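PDB 5LTV: chemotactic transducer PctC from Pseudomonas aeruginosa, which binds gamma-aminobutyric acid through its Cache-type ligand-binding domain and probably passes this signal to the bacterial chemotaxis machinery. Local coordinates for residues G62-L67 / M151-R156; V94-A99 / G163-D168. All blocks are in the same frame, centred on the assembly; numbering follows the deposited sequence.

Contact 1: residues G62-L67 / M151-R156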
# COMPACT_ATOMS: atom_id res chain seq x y z
N GLY A 62 8.74 8.11 -9.27
CA GLY A 62 9.95 8.30 -10.05
C GLY A 62 10.17 7.19 -11.06
O GLY A 62 10.80 7.41 -12.11
N LEU A 63 9.64 5.99 -10.77
CA LEU A 63 9.72 4.88 -11.70
C LEU A 63 8.90 5.19 -12.94
O LEU A 63 9.35 4.97 -14.06
CB LEU A 63 9.22 3.58 -11.04
CG LEU A 63 9.05 2.34 -11.96
CD1 LEU A 63 10.29 2.07 -12.79
CD2 LEU A 63 8.77 1.06 -11.13
N ALA A 64 7.70 5.72 -12.74
CA ALA A 64 6.87 6.14 -13.87
C ALA A 64 7.54 7.22 -14.69
O ALA A 64 7.56 7.14 -15.93
CB ALA A 64 5.51 6.63 -13.36
N SER A 65 8.08 8.26 -14.05
CA SER A 65 8.76 9.30 -14.84
C SER A 65 9.99 8.75 -15.56
O SER A 65 10.22 9.07 -16.72
CB SER A 65 9.13 10.51 -13.97
OG SER A 65 9.92 10.15 -12.87
N GLN A 66 10.79 7.90 -14.90
CA GLN A 66 11.90 7.26 -15.60
C GLN A 66 11.46 6.53 -16.85
O GLN A 66 12.15 6.59 -17.87
CB GLN A 66 12.57 6.25 -14.70
CG GLN A 66 13.62 6.68 -13.84
CD GLN A 66 13.97 5.53 -13.00
OE1 GLN A 66 14.68 4.65 -13.44
NE2 GLN A 66 13.51 5.54 -11.75
N LEU A 67 10.36 5.77 -16.76
CA LEU A 67 9.90 4.98 -17.90
C LEU A 67 9.34 5.86 -19.01
O LEU A 67 9.57 5.59 -20.19
CB LEU A 67 8.86 3.94 -17.47
CG LEU A 67 9.34 2.84 -16.54
CD1 LEU A 67 8.17 2.10 -15.91
CD2 LEU A 67 10.17 1.91 -17.31
N MET A 151 1.37 0.29 -4.71
CA MET A 151 1.21 1.64 -5.18
C MET A 151 1.40 1.62 -6.68
O MET A 151 2.41 1.09 -7.16
CB MET A 151 2.24 2.53 -4.53
CG MET A 151 1.94 2.80 -3.10
SD MET A 151 3.45 3.30 -2.23
CE MET A 151 2.81 3.55 -0.54
N SER A 152 0.43 2.16 -7.43
CA SER A 152 0.43 2.00 -8.89
C SER A 152 -0.06 3.27 -9.58
O SER A 152 -0.81 4.07 -9.00
CB SER A 152 -0.43 0.79 -9.35
OG SER A 152 -1.83 0.93 -8.98
N LEU A 153 0.40 3.47 -10.82
CA LEU A 153 -0.02 4.63 -11.58
C LEU A 153 0.22 4.39 -13.07
O LEU A 153 1.16 3.68 -13.44
CB LEU A 153 0.70 5.91 -11.12
CG LEU A 153 2.20 6.12 -10.82
CD1 LEU A 153 3.14 5.03 -11.29
CD2 LEU A 153 2.62 7.48 -11.38
N PRO A 154 -0.60 5.00 -13.94
CA PRO A 154 -0.38 4.86 -15.38
C PRO A 154 0.94 5.46 -15.80
O PRO A 154 1.44 6.39 -15.17
CB PRO A 154 -1.55 5.63 -16.00
CG PRO A 154 -2.57 5.77 -14.81
CD PRO A 154 -1.69 5.95 -13.62
N VAL A 155 1.52 4.88 -16.85
CA VAL A 155 2.73 5.37 -17.52
C VAL A 155 2.38 5.63 -18.98
O VAL A 155 1.95 4.71 -19.70
CB VAL A 155 3.88 4.35 -17.43
CG1 VAL A 155 5.19 4.92 -18.05
CG2 VAL A 155 4.09 3.91 -15.98
N ARG A 156 2.55 6.87 -19.42
CA ARG A 156 2.38 7.23 -20.82
C ARG A 156 3.75 7.56 -21.41
O ARG A 156 4.67 7.98 -20.70
CB ARG A 156 1.42 8.43 -21.00
CG ARG A 156 -0.09 8.11 -20.76
CD ARG A 156 -0.96 9.39 -20.75
NE ARG A 156 -2.39 9.13 -20.51
CZ ARG A 156 -2.95 9.02 -19.30
NH1 ARG A 156 -2.22 9.14 -18.20
NH2 ARG A 156 -4.25 8.79 -19.19

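Contact 2: residues V94-A99 / G163-D168. With ABU (gamma-amino-butanoic acid), chain H.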
# COMPACT_ATOMS: atom_id res chain seq x y z
N VAL A 94 8.85 -4.45 -7.99
CA VAL A 94 8.36 -3.39 -8.85
C VAL A 94 8.08 -4.02 -10.20
O VAL A 94 8.64 -5.08 -10.55
CB VAL A 94 9.35 -2.21 -8.98
CG1 VAL A 94 9.53 -1.52 -7.66
CG2 VAL A 94 10.72 -2.70 -9.51
N TYR A 95 7.19 -3.38 -10.97
CA TYR A 95 6.72 -4.03 -12.18
C TYR A 95 5.94 -3.07 -13.06
O TYR A 95 5.42 -2.05 -12.62
CB TYR A 95 5.86 -5.27 -11.88
CG TYR A 95 4.88 -5.21 -10.73
CD1 TYR A 95 5.27 -5.56 -9.44
CD2 TYR A 95 3.52 -4.89 -10.94
CE1 TYR A 95 4.35 -5.55 -8.36
CE2 TYR A 95 2.59 -4.90 -9.88
CZ TYR A 95 3.02 -5.23 -8.60
OH TYR A 95 2.13 -5.24 -7.53
N LEU A 96 5.90 -3.44 -14.34
CA LEU A 96 5.17 -2.73 -15.38
C LEU A 96 4.28 -3.73 -16.09
O LEU A 96 4.77 -4.71 -16.67
CB LEU A 96 6.13 -2.08 -16.39
CG LEU A 96 5.46 -1.44 -17.63
CD1 LEU A 96 4.77 -0.11 -17.29
CD2 LEU A 96 6.50 -1.21 -18.72
N GLY A 97 2.97 -3.50 -16.04
CA GLY A 97 2.03 -4.26 -16.84
C GLY A 97 1.75 -3.39 -18.05
O GLY A 97 1.36 -2.23 -17.90
N GLU A 98 2.00 -3.95 -19.24
CA GLU A 98 1.89 -3.21 -20.50
C GLU A 98 0.51 -3.35 -21.12
O GLU A 98 -0.08 -4.43 -21.10
CB GLU A 98 2.97 -3.66 -21.49
CG GLU A 98 4.36 -3.18 -21.09
CD GLU A 98 5.46 -3.56 -22.07
OE1 GLU A 98 6.48 -4.14 -21.63
OE2 GLU A 98 5.34 -3.23 -23.27
N ALA A 99 0.02 -2.26 -21.72
CA ALA A 99 -1.35 -2.21 -22.25
C ALA A 99 -1.50 -3.00 -23.54
O ALA A 99 -2.54 -3.64 -23.76
CB ALA A 99 -1.74 -0.75 -22.49
N GLY A 163 1.45 1.50 -19.94
CA GLY A 163 0.80 0.51 -19.10
C GLY A 163 0.62 1.09 -17.72
O GLY A 163 0.41 2.30 -17.57
N VAL A 164 0.73 0.22 -16.72
CA VAL A 164 0.69 0.62 -15.32
C VAL A 164 1.95 0.16 -14.61
O VAL A 164 2.31 -1.02 -14.65
CB VAL A 164 -0.57 0.08 -14.62
CG1 VAL A 164 -0.47 0.29 -13.12
CG2 VAL A 164 -1.79 0.76 -15.21
N ALA A 165 2.63 1.10 -13.94
CA ALA A 165 3.80 0.78 -13.15
C ALA A 165 3.40 0.73 -11.69
O ALA A 165 2.51 1.47 -11.26
CB ALA A 165 4.91 1.79 -13.39
N ALA A 166 4.00 -0.21 -10.94
CA ALA A 166 3.68 -0.39 -9.53
C ALA A 166 4.91 -0.86 -8.73
O ALA A 166 5.86 -1.38 -9.29
CB ALA A 166 2.56 -1.40 -9.30
N GLY A 167 4.84 -0.65 -7.42
CA GLY A 167 5.61 -1.44 -6.48
C GLY A 167 4.73 -1.96 -5.36
O GLY A 167 3.80 -1.29 -4.93
N ASP A 168 5.03 -3.16 -4.89
CA ASP A 168 4.25 -3.65 -3.77
C ASP A 168 5.16 -3.94 -2.57
O ASP A 168 6.39 -4.06 -2.69
CB ASP A 168 3.41 -4.87 -4.14
CG ASP A 168 4.25 -6.00 -4.74
OD1 ASP A 168 5.40 -6.22 -4.28
OD2 ASP A 168 3.76 -6.67 -5.68
N ABU H . 4.31 -8.84 -7.37
CD ABU H . 2.89 -9.27 -7.34
CB ABU H . 2.27 -9.32 -8.71
CG ABU H . 0.96 -8.56 -8.81
C ABU H . -0.37 -9.28 -8.76
O ABU H . -0.69 -9.88 -7.70
OXT ABU H . -1.14 -9.16 -9.75

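Contact 1: residues G62-L67 / M151-R156
A64 faces L153 and V155, and its single methyl lies against both. The short axes of helix 62-67 and strand 151-156 approach to 7.9 Å and diverge by only 15°, so the helix runs nearly along the strand. No hydrogen bond links the two segments; the junction is apolar.

V155 can be followed outward. Its CB stays 4.9 Å from A64 O, and contact begins with the two methyls. CG1 lies anti to the backbone N (chi1 -176°), which carries it to the helix, where it meets CB of L67 at 3.8 Å and borders A64 O. The other branch, CG2, turns beside the backbone N and reaches A64 CB at 4.0 Å. L67 contributes its CB, whereas its CG turns from V155 and CD1 leads toward A165 of the next strand.

The helix belongs to the long helix 34-68, which backs one face of a five-stranded antiparallel sheet of strand order 2-1-5-4-3, the PAS-like module of Cache sensor domains. Strand 147-157 is fourth in that order, and L153 and V155 project from the helix-covered face. S152 points to the other face, where its OG bonds to W123 O.

L153 meets the helix with its branched tip. CD1 is 3.5 Å from A64 CB, and CD2 is 3.6 Å from the same methyl, so the fork straddles it; V60, one turn earlier on the helix, also touches this leucine.

Away from the strand, S65 OG lies 3.0 Å from G62 O, to which it hydrogen-bonds from above the carbonyl plane. Q66 N uses the same oxygen from the same face, so G62 O holds two donors, while Q66 OE1 accepts a bond from Q81 NE2 of helix 75-82.

Contact 2: residues V94-A99 / G163-D168
Y95 and A166 form an antiparallel hydrogen-bonded pair: Y95 N reaches A166 O, and A166 N returns to Y95 O, each at 2.9 Å. The same two-way bonding joins G97 with V164, and the short axes run at 167°, 4.6 Å apart. These are the first and fifth strands, adjacent in the 2-1-5-4-3 sheet of the ligand-binding module, with strand 160-170 in the middle. Between the bonded pairs, L96 and A165 approach without mutual hydrogen bonds, and L96 CA is 3.4 Å from V164 O.

V94, L96 and A165 lie on one face, with helix 75-82 covering V94 and L96. Y95, V164 and A166 occupy the other, where GABA binds. A chi1 of 40° puts Y95 CG between the backbone N and the carbonyl carbon, and the ring then lies over A166, whose CB meets CE2 at 3.5 Å. A166 O lies beneath one ring face, offset toward the rim; GABA CB lies over the opposite face.

D168 OD1 is hydrogen-bonded to S93 OG, and D168 OD2 takes two bonds: the GABA amine N at 2.8 Å, and Y95 OH at 2.9 Å on the anti side, 32° out of the carboxylate plane.

Overall arrangement
The centres of contacts 1 and 2 are about 8 Å apart; they draw on adjacent strands 147-157 and 160-170 of one sheet, respectively, and their segments alternate along the chain. Backbone pairs join them, with M151 N 2.9 Å from G167 O and V155 N 2.9 Å from G163 O, both probable hydrogen bonds. On the helix-covered face V155 CG2 meets A165 CB at 3.4 Å, continuing the apolar layer from residues 62-67 into contact 2. GABA sits across the sheet, on the face of Y95 and A166, so contact 2 supplies pocket residues whereas the L153 side chain is about 14 Å from the ligand. The sheet thus separates the long helix from the binding site.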